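Local coordinates for protein alpha-rhamnosidase (Dictyoglomus thermophilum, PDB 6I60) that probably hydrolyses terminal non-reducing alpha-L-rhamnose residues from alpha-L-rhamnosides, acting as a glycoside hydrolase, at residues Asp47-Ile52 against Leu139-Asn144; Lys105-Cys110 against Asn133-Gly138; Lys387-Arg392 against Tyr417-Glu422. All coordinates share one frame; numbering follows the deposited sequence.

In the fold
Contacts 1 and 2 are neighbours in the N-terminal immunoglobulin domain, their centres about 8 Å apart, and in sequence the segments of contact 2 fall between those of contact 1. Strand 133-137 links them: contact 2 uses the strand and its end, and contact 1 the loop that follows. Met140 and Leu139 of contact 1 touch Leu107 and Pro109 of contact 2, so the two form one continuous patch. Contact 3 comes later in the chain, in the concanavalin-like domain, about 45 Å and 47 Å from contacts 1 and 2, centre to centre. Together they illustrate two ways in which parts of beta domains are joined: a loop laid against a strand and its following loop, and antiparallel strand pairing.

Contact 1: residues Asp47-Ile52 against Leu139-Asn144; sequences DKKNPI and LMNEEN
Asp47 and Met140 bring two loops together with their CA atoms 4.7 Å apart, and no strand pairing joins the segments. Met140, Asn141 and Glu142 all have positive phi values, and the chain curls away there; at the start of the curl the amide of Met140 faces the first loop. Met140 N donates a hydrogen bond to Asp47 OD2 at 3.0 Å, bent to 142° at the hydrogen. The donor stands above the carboxylate, 48° out of its plane. The other oxygen, OD1, is bonded to the hydroxyl of Tyr229, which also accepts the amide of Leu139, so both carboxylate oxygens of this buried aspartate have a partner and its rotation is fixed. Asp47 follows strand 44-46, and the opposing loop follows strand 133-137. These two strands run parallel in a sheet of the Rha78A-like immunoglobulin domain, and the contact joins the loops that leave them at the same end. Farther out the chemistry turns apolar. The chain of Met140, bent twice along its length, carries its methyl CE to the aliphatic part of Lys49, 3.5 Å from CD. The two chains cross at a slant rather than lying alongside. Beyond this point Lys49 NZ makes a long, weak ion pair with Glu106, while the side chain of Asn141 lies against the outer end of the lysine.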
loop_
_atom_site.group_PDB
_atom_site.type_symbol
_atom_site.label_atom_id
_atom_site.label_comp_id
_atom_site.label_asym_id
_atom_site.label_seq_id
_atom_site.Cartn_x
_atom_site.Cartn_y
_atom_site.Cartn_z
ATOM N N ASP A 47 16.896 -3.756 -10.719
ATOM C CA ASP A 47 16.925 -4.806 -11.726
ATOM C C ASP A 47 16.230 -4.410 -13.019
ATOM O O ASP A 47 16.437 -5.071 -14.042
ATOM C CB ASP A 47 16.285 -6.088 -11.179
ATOM C CG ASP A 47 17.306 -7.038 -10.578
ATOM O OD1 ASP A 47 16.921 -8.160 -10.183
ATOM O OD2 ASP A 47 18.495 -6.660 -10.499
ATOM N N LYS A 48 15.422 -3.354 -12.996
ATOM C CA LYS A 48 14.796 -2.850 -14.212
ATOM C C LYS A 48 15.867 -2.327 -15.161
ATOM O O LYS A 48 16.665 -1.461 -14.788
ATOM C CB LYS A 48 13.795 -1.748 -13.871
ATOM C CG LYS A 48 12.342 -2.133 -14.073
ATOM C CD LYS A 48 11.462 -0.902 -14.223
ATOM C CE LYS A 48 10.088 -1.267 -14.767
ATOM N NZ LYS A 48 9.403 -2.284 -13.919
ATOM N N LYS A 49 15.890 -2.857 -16.388
ATOM C CA LYS A 49 16.861 -2.391 -17.373
ATOM C C LYS A 49 16.619 -0.936 -17.747
ATOM O O LYS A 49 17.563 -0.217 -18.093
ATOM C CB LYS A 49 16.818 -3.276 -18.618
ATOM C CG LYS A 49 17.097 -4.744 -18.344
ATOM C CD LYS A 49 18.569 -5.074 -18.526
ATOM C CE LYS A 49 18.853 -6.535 -18.208
ATOM N NZ LYS A 49 18.248 -7.460 -19.209
ATOM N N ASN A 50 15.365 -0.481 -17.681
ATOM C CA ASN A 50 14.998 0.908 -17.944
ATOM C C ASN A 50 14.272 1.452 -16.719
ATOM O O ASN A 50 13.034 1.521 -16.698
ATOM C CB ASN A 50 14.131 1.024 -19.196
ATOM C CG ASN A 50 14.776 0.392 -20.411
ATOM O OD1 ASN A 50 14.887 -0.830 -20.505
ATOM N ND2 ASN A 50 15.209 1.225 -21.350
ATOM N N PRO A 51 15.006 1.845 -15.679
ATOM C CA PRO A 51 14.358 2.381 -14.475
ATOM C C PRO A 51 13.715 3.736 -14.741
ATOM O O PRO A 51 13.898 4.361 -15.788
ATOM C CB PRO A 51 15.508 2.493 -13.469
ATOM C CG PRO A 51 16.738 2.590 -14.309
ATOM C CD PRO A 51 16.469 1.757 -15.528
ATOM N N ILE A 52 12.948 4.191 -13.754
ATOM C CA ILE A 52 12.215 5.449 -13.834
ATOM C C ILE A 52 12.947 6.500 -13.007
ATOM O O ILE A 52 13.307 6.252 -11.849
ATOM C CB ILE A 52 10.765 5.277 -13.348
ATOM C CG1 ILE A 52 10.051 4.193 -14.160
ATOM C CG2 ILE A 52 10.015 6.597 -13.427
ATOM C CD1 ILE A 52 9.684 4.617 -15.568
ATOM N N LEU A 139 21.551 -8.064 -9.376
ATOM C CA LEU A 139 22.106 -9.151 -10.169
ATOM C C LEU A 139 21.669 -9.092 -11.589
ATOM O O LEU A 139 22.219 -9.777 -12.406
ATOM C CB LEU A 139 21.761 -10.502 -9.602
ATOM C CG LEU A 139 22.726 -10.902 -8.508
ATOM C CD1 LEU A 139 22.956 -12.382 -8.522
ATOM C CD2 LEU A 139 24.037 -10.208 -8.712
ATOM N N MET A 140 20.648 -8.294 -11.842
ATOM C CA MET A 140 20.121 -7.997 -13.132
ATOM C C MET A 140 19.631 -9.150 -13.909
ATOM O O MET A 140 20.317 -9.714 -14.743
ATOM C CB MET A 140 21.106 -7.190 -13.951
ATOM C CG MET A 140 21.242 -5.772 -13.477
ATOM S SD MET A 140 20.354 -4.696 -14.576
ATOM C CE MET A 140 21.064 -5.214 -16.115
ATOM N N ASN A 141 18.369 -9.420 -13.671
ATOM C CA ASN A 141 17.668 -10.452 -14.356
ATOM C C ASN A 141 18.427 -11.777 -14.357
ATOM O O ASN A 141 18.802 -12.256 -15.412
ATOM C CB ASN A 141 17.300 -10.004 -15.793
ATOM C CG ASN A 141 16.661 -8.607 -15.856
ATOM O OD1 ASN A 141 17.139 -7.646 -15.261
ATOM N ND2 ASN A 141 15.587 -8.497 -16.623
ATOM N N GLU A 142 18.684 -12.312 -13.169
ATOM C CA GLU A 142 19.289 -13.616 -13.002
ATOM C C GLU A 142 20.522 -13.859 -13.859
ATOM O O GLU A 142 20.705 -14.943 -14.420
ATOM C CB GLU A 142 18.208 -14.633 -13.330
ATOM C CG GLU A 142 18.478 -16.056 -12.931
ATOM C CD GLU A 142 17.294 -16.918 -13.254
ATOM O OE1 GLU A 142 16.196 -16.583 -12.797
ATOM O OE2 GLU A 142 17.448 -17.904 -13.992
ATOM N N GLU A 143 21.370 -12.840 -13.936
ATOM C CA GLU A 143 22.575 -12.852 -14.768
ATOM C C GLU A 143 23.575 -13.851 -14.193
ATOM O O GLU A 143 24.526 -13.498 -13.489
ATOM C CB GLU A 143 23.174 -11.455 -14.861
ATOM C CG GLU A 143 23.105 -10.843 -16.249
ATOM C CD GLU A 143 24.268 -11.258 -17.133
ATOM O OE1 GLU A 143 24.505 -10.580 -18.155
ATOM O OE2 GLU A 143 24.945 -12.259 -16.811
ATOM N N ASN A 144 23.354 -15.128 -14.523
ATOM C CA ASN A 144 24.214 -16.223 -14.087
ATOM C C ASN A 144 24.392 -16.200 -12.573
ATOM O O ASN A 144 25.413 -15.720 -12.069
ATOM C CB ASN A 144 25.572 -16.154 -14.794
ATOM C CG ASN A 144 26.428 -17.382 -14.543
ATOM O OD1 ASN A 144 27.501 -17.293 -13.947
ATOM N ND2 ASN A 144 25.957 -18.537 -15.002
#

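Contact 2: residues Lys105-Cys110 against Asn133-Gly138; sequences KELEPC and NTFETG
Cys110 N donates to Gly138 O at 2.9 Å, a backbone bond bent to 143° at the hydrogen yet arriving at 162° to the C=O, almost in line with the carbonyl. One residue earlier, the hydroxyl of Thr137 lies 2.7 Å from Glu108 O. Its single proton also has Lys111 O within reach, so the hydroxyl sits between two loop carbonyls and may serve either one. Its rotamer explains the position: with chi1 at 50°, OG1 stands between the backbone N and the carbonyl carbon and points into the turn made by Glu108, Pro109 and Cys110. A CA-H...O contact from Cys110 CA to Thr137 O, 3.4 Å long, accompanies these bonds.

Outward from this polar centre, Pro109 CB rests 3.8 Å from Gly138 O. Toward the domain interior the contact becomes apolar. Leu107 CD1 comes up to Phe135 CE2 at 4.1 Å, meeting the ring at its edge and near its plane, with the two side chains at about a right angle. Other aromatic groups complete the environment of that ring: Tyr113 lies nearly parallel to it and Phe53 meets it edge-to-face. Strand 133-137 is an inner strand of the five-stranded sheet of the immunoglobulin domain, flanked by 44-46 and 112-120. On its other side Glu136 forms salt bridges with Arg191 and Arg193, and Arg191 also donates a hydrogen bond to the carbonyl of Cys110.

The chemistry is therefore divided: backbone and hydroxyl bonds hold the loop to Thr137 and Gly138, while the leucine adds an aliphatic contact at the edge of the aromatic packing.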
loop_
_atom_site.group_PDB
_atom_site.type_symbol
_atom_site.label_atom_id
_atom_site.label_comp_id
_atom_site.label_asym_id
_atom_site.label_seq_id
_atom_site.Cartn_x
_atom_site.Cartn_y
_atom_site.Cartn_z
ATOM N N LYS A 105 22.643 3.687 -22.230
ATOM C CA LYS A 105 23.385 2.461 -22.492
ATOM C C LYS A 105 22.829 1.320 -21.648
ATOM O O LYS A 105 22.390 1.525 -20.514
ATOM C CB LYS A 105 24.871 2.678 -22.195
ATOM C CG LYS A 105 25.741 1.446 -22.383
ATOM C CD LYS A 105 27.039 1.781 -23.103
ATOM C CE LYS A 105 28.133 0.788 -22.746
ATOM N NZ LYS A 105 29.331 0.941 -23.617
ATOM N N GLU A 106 22.834 0.116 -22.217
ATOM C CA GLU A 106 22.329 -1.057 -21.512
ATOM C C GLU A 106 23.067 -1.239 -20.192
ATOM O O GLU A 106 24.292 -1.396 -20.170
ATOM C CB GLU A 106 22.478 -2.302 -22.387
ATOM C CG GLU A 106 22.437 -3.615 -21.623
ATOM C CD GLU A 106 21.105 -4.325 -21.755
ATOM O OE1 GLU A 106 20.916 -5.368 -21.095
ATOM O OE2 GLU A 106 20.246 -3.839 -22.520
ATOM N N LEU A 107 22.319 -1.204 -19.093
ATOM C CA LEU A 107 22.914 -1.330 -17.774
ATOM C C LEU A 107 23.456 -2.741 -17.561
ATOM O O LEU A 107 23.027 -3.706 -18.198
ATOM C CB LEU A 107 21.893 -0.983 -16.691
ATOM C CG LEU A 107 21.274 0.411 -16.806
ATOM C CD1 LEU A 107 20.138 0.576 -15.810
ATOM C CD2 LEU A 107 22.333 1.488 -16.611
ATOM N N GLU A 108 24.417 -2.848 -16.649
ATOM C CA GLU A 108 25.108 -4.097 -16.378
ATOM C C GLU A 108 25.010 -4.440 -14.900
ATOM O O GLU A 108 24.863 -3.544 -14.060
ATOM C CB GLU A 108 26.582 -4.005 -16.803
ATOM C CG GLU A 108 26.800 -4.272 -18.287
ATOM C CD GLU A 108 28.084 -3.659 -18.812
ATOM O OE1 GLU A 108 28.866 -4.384 -19.464
ATOM O OE2 GLU A 108 28.309 -2.454 -18.571
ATOM N N PRO A 109 25.083 -5.723 -14.552
ATOM C CA PRO A 109 24.854 -6.122 -13.158
ATOM C C PRO A 109 25.959 -5.647 -12.226
ATOM O O PRO A 109 27.124 -5.523 -12.611
ATOM C CB PRO A 109 24.813 -7.654 -13.224
ATOM C CG PRO A 109 24.627 -7.989 -14.668
ATOM C CD PRO A 109 25.275 -6.887 -15.432
ATOM N N CYS A 110 25.564 -5.373 -10.981
ATOM C CA CYS A 110 26.468 -5.052 -9.876
ATOM C C CYS A 110 27.239 -3.754 -10.088
ATOM O O CYS A 110 28.215 -3.491 -9.381
ATOM C CB CYS A 110 27.445 -6.203 -9.609
ATOM S SG CYS A 110 26.644 -7.805 -9.389
ATOM N N ASN A 133 23.362 11.993 -7.721
ATOM C CA ASN A 133 22.670 10.892 -7.075
ATOM C C ASN A 133 23.261 9.568 -7.557
ATOM O O ASN A 133 24.217 9.529 -8.335
ATOM C CB ASN A 133 21.166 10.972 -7.344
ATOM C CG ASN A 133 20.420 11.715 -6.252
ATOM O OD1 ASN A 133 20.615 12.917 -6.059
ATOM N ND2 ASN A 133 19.565 11.001 -5.527
ATOM N N THR A 134 22.681 8.466 -7.090
ATOM C CA THR A 134 23.276 7.157 -7.314
ATOM C C THR A 134 22.185 6.098 -7.347
ATOM O O THR A 134 21.244 6.146 -6.553
ATOM C CB THR A 134 24.302 6.836 -6.216
ATOM O OG1 THR A 134 25.520 7.544 -6.478
ATOM C CG2 THR A 134 24.593 5.343 -6.143
ATOM N N PHE A 135 22.308 5.157 -8.282
ATOM C CA PHE A 135 21.499 3.946 -8.260
ATOM C C PHE A 135 22.391 2.764 -8.605
ATOM O O PHE A 135 23.175 2.832 -9.556
ATOM C CB PHE A 135 20.304 4.036 -9.223
ATOM C CG PHE A 135 20.684 4.185 -10.670
ATOM C CD1 PHE A 135 20.980 5.431 -11.199
ATOM C CD2 PHE A 135 20.715 3.082 -11.509
ATOM C CE1 PHE A 135 21.317 5.571 -12.531
ATOM C CE2 PHE A 135 21.052 3.215 -12.843
ATOM C CZ PHE A 135 21.352 4.461 -13.354
ATOM N N GLU A 136 22.288 1.696 -7.818
ATOM C CA GLU A 136 23.104 0.501 -7.992
ATOM C C GLU A 136 22.243 -0.635 -8.526
ATOM O O GLU A 136 21.150 -0.889 -8.009
ATOM C CB GLU A 136 23.761 0.083 -6.675
ATOM C CG GLU A 136 24.435 -1.281 -6.732
ATOM C CD GLU A 136 25.400 -1.510 -5.585
ATOM O OE1 GLU A 136 25.627 -0.568 -4.796
ATOM O OE2 GLU A 136 25.928 -2.637 -5.467
ATOM N N THR A 137 22.740 -1.316 -9.553
ATOM C CA THR A 137 22.034 -2.457 -10.111
ATOM C C THR A 137 22.326 -3.708 -9.294
ATOM O O THR A 137 23.435 -3.890 -8.782
ATOM C CB THR A 137 22.433 -2.675 -11.571
ATOM O OG1 THR A 137 23.860 -2.683 -11.683
ATOM C CG2 THR A 137 21.871 -1.565 -12.447
ATOM N N GLY A 138 21.334 -4.575 -9.205
ATOM C CA GLY A 138 21.455 -5.816 -8.488
ATOM C C GLY A 138 22.105 -6.857 -9.357
ATOM O O GLY A 138 23.051 -6.572 -10.053
#

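Contact 3: residues Lys387-Arg392 against Tyr417-Glu422; sequences KEIRIR and YITKGE
Lys387, Glu388 and Ile389 run antiparallel to Tyr417, Ile418 and Thr419, with Ile389 and Tyr417 forming a hydrogen-bonded pair and Glu388 and Ile418 a non-hydrogen-bonded one, CA atoms 5.2 Å and 4.5 Å apart. The reciprocal bonds of the first pair, Ile389 N to Tyr417 O and Tyr417 N to Ile389 O, are both 2.9 Å long. The second is the straighter, at 166°, and its donor lies in the carbonyl plane; the first is tilted out of its plane. Beyond the strand ends the pairing continues, because Thr419 N reaches Lys387 O at 3.0 Å and 167°.

Thr419 then adds its side chain to the exchange. With chi1 at 72° its hydroxyl is turned to Lys387 N, whose weak bond to OG1 measures 3.5 Å, and its methyl CG2 is left to face Ile389 CD1 at 4.0 Å, the two side chains meeting at about a right angle. The same hydroxyl also bonds weakly to the carbonyl of Glu384. A glycine here, with neither hydroxyl nor methyl, is likely to leave Lys387 N without this weak acceptor and a gap beside Ile389 CD1. Glu388 and Ile418 lie on the more exposed face. Ile389 and Tyr417 share the buried face, where Ile389 packs on Ile378, Val380 and Ile441. The ring of Tyr417 meets that of Tyr427 with the two planes nearly parallel, and its hydroxyl is bonded to Glu425, which also accepts the amide of Lys420 and so ties the loop after the strand.

Strand 388-394 lies between 414-418 and 438-442, its buried face against the neighbouring sheet that contains 375-380. Two beta layers packed across an apolar interior are typical of a concanavalin-like sandwich, here the concanavalin-like domain of a bacterial alpha-L-rhamnosidase.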
loop_
_atom_site.group_PDB
_atom_site.type_symbol
_atom_site.label_atom_id
_atom_site.label_comp_id
_atom_site.label_asym_id
_atom_site.label_seq_id
_atom_site.Cartn_x
_atom_site.Cartn_y
_atom_site.Cartn_z
ATOM N N LYS A 387 11.110 -22.334 31.997
ATOM C CA LYS A 387 9.775 -21.828 32.281
ATOM C C LYS A 387 9.132 -21.325 30.995
ATOM O O LYS A 387 9.750 -20.573 30.234
ATOM C CB LYS A 387 9.833 -20.714 33.328
ATOM C CG LYS A 387 9.645 -21.205 34.757
ATOM C CD LYS A 387 8.442 -22.138 34.871
ATOM C CE LYS A 387 8.027 -22.344 36.324
ATOM N NZ LYS A 387 6.930 -23.344 36.463
ATOM N N GLU A 388 7.894 -21.749 30.752
ATOM C CA GLU A 388 7.181 -21.395 29.533
ATOM C C GLU A 388 6.376 -20.117 29.731
ATOM O O GLU A 388 5.699 -19.945 30.749
ATOM C CB GLU A 388 6.254 -22.534 29.103
ATOM C CG GLU A 388 5.252 -22.146 28.024
ATOM C CD GLU A 388 4.750 -23.340 27.233
ATOM O OE1 GLU A 388 5.526 -24.303 27.048
ATOM O OE2 GLU A 388 3.582 -23.312 26.793
ATOM N N ILE A 389 6.458 -19.221 28.751
ATOM C CA ILE A 389 5.700 -17.975 28.738
ATOM C C ILE A 389 4.879 -17.950 27.458
ATOM O O ILE A 389 5.434 -18.038 26.356
ATOM C CB ILE A 389 6.615 -16.745 28.836
ATOM C CG1 ILE A 389 7.016 -16.502 30.291
ATOM C CG2 ILE A 389 5.931 -15.512 28.260
ATOM C CD1 ILE A 389 8.214 -15.605 30.450
ATOM N N ARG A 390 3.561 -17.839 27.604
ATOM C CA ARG A 390 2.632 -17.869 26.483
ATOM C C ARG A 390 2.037 -16.483 26.281
ATOM O O ARG A 390 1.503 -15.889 27.224
ATOM C CB ARG A 390 1.525 -18.896 26.726
ATOM C CG ARG A 390 0.644 -19.165 25.522
ATOM C CD ARG A 390 -0.476 -20.133 25.871
ATOM N NE ARG A 390 -1.579 -19.474 26.566
ATOM C CZ ARG A 390 -2.503 -20.111 27.277
ATOM N NH1 ARG A 390 -2.462 -21.432 27.391
ATOM N NH2 ARG A 390 -3.471 -19.428 27.875
ATOM N N ILE A 391 2.129 -15.973 25.056
ATOM C CA ILE A 391 1.662 -14.634 24.712
ATOM C C ILE A 391 0.534 -14.775 23.699
ATOM O O ILE A 391 0.763 -15.217 22.567
ATOM C CB ILE A 391 2.789 -13.757 24.152
ATOM C CG1 ILE A 391 4.017 -13.815 25.062
ATOM C CG2 ILE A 391 2.311 -12.327 23.973
ATOM C CD1 ILE A 391 5.284 -13.326 24.399
ATOM N N ARG A 392 -0.676 -14.391 24.095
ATOM C CA ARG A 392 -1.837 -14.412 23.220
ATOM C C ARG A 392 -2.226 -12.993 22.825
ATOM O O ARG A 392 -1.998 -12.036 23.571
ATOM C CB ARG A 392 -3.023 -15.105 23.895
ATOM C CG ARG A 392 -2.721 -16.510 24.387
ATOM C CD ARG A 392 -3.979 -17.196 24.896
ATOM N NE ARG A 392 -4.756 -17.780 23.807
ATOM C CZ ARG A 392 -5.939 -18.365 23.964
ATOM N NH1 ARG A 392 -6.486 -18.446 25.170
ATOM N NH2 ARG A 392 -6.574 -18.869 22.913
ATOM N N TYR A 417 7.647 -18.552 24.530
ATOM C CA TYR A 417 9.074 -18.392 24.785
ATOM C C TYR A 417 9.440 -19.169 26.039
ATOM O O TYR A 417 8.840 -18.960 27.099
ATOM C CB TYR A 417 9.447 -16.917 24.942
ATOM C CG TYR A 417 10.882 -16.691 25.361
ATOM C CD1 TYR A 417 11.925 -16.850 24.456
ATOM C CD2 TYR A 417 11.196 -16.315 26.660
ATOM C CE1 TYR A 417 13.237 -16.641 24.835
ATOM C CE2 TYR A 417 12.504 -16.104 27.048
ATOM C CZ TYR A 417 13.521 -16.268 26.132
ATOM O OH TYR A 417 14.824 -16.056 26.519
ATOM N N ILE A 418 10.420 -20.062 25.919
ATOM C CA ILE A 418 10.924 -20.841 27.044
ATOM C C ILE A 418 12.227 -20.206 27.506
ATOM O O ILE A 418 13.185 -20.097 26.731
ATOM C CB ILE A 418 11.126 -22.315 26.663
ATOM C CG1 ILE A 418 9.800 -22.933 26.218
ATOM C CG2 ILE A 418 11.701 -23.094 27.834
ATOM C CD1 ILE A 418 9.852 -23.556 24.844
ATOM N N THR A 419 12.265 -19.793 28.770
ATOM C CA THR A 419 13.374 -19.002 29.278
ATOM C C THR A 419 14.648 -19.838 29.396
ATOM O O THR A 419 14.621 -21.072 29.433
ATOM C CB THR A 419 13.022 -18.403 30.639
ATOM O OG1 THR A 419 13.015 -19.436 31.632
ATOM C CG2 THR A 419 11.649 -17.742 30.593
ATOM N N LYS A 420 15.782 -19.136 29.456
ATOM C CA LYS A 420 17.081 -19.762 29.669
ATOM C C LYS A 420 17.591 -19.617 31.096
ATOM O O LYS A 420 18.440 -20.412 31.515
ATOM C CB LYS A 420 18.122 -19.175 28.709
ATOM C CG LYS A 420 17.564 -18.771 27.359
ATOM C CD LYS A 420 18.240 -17.513 26.838
ATOM C CE LYS A 420 18.060 -17.373 25.335
ATOM N NZ LYS A 420 19.169 -16.591 24.726
ATOM N N GLY A 421 17.106 -18.623 31.839
ATOM C CA GLY A 421 17.500 -18.434 33.223
ATOM C C GLY A 421 18.777 -17.639 33.408
ATOM O O GLY A 421 19.588 -17.953 34.285
ATOM N N GLU A 422 18.967 -16.601 32.594
ATOM C CA GLU A 422 20.170 -15.782 32.636
ATOM C C GLU A 422 19.963 -14.484 33.408
ATOM O O GLU A 422 20.756 -13.546 33.255
ATOM C CB GLU A 422 20.652 -15.481 31.218
ATOM C CG GLU A 422 20.486 -16.643 30.250
ATOM C CD GLU A 422 21.613 -16.722 29.238
ATOM O OE1 GLU A 422 22.294 -17.769 29.185
ATOM O OE2 GLU A 422 21.816 -15.738 28.496
#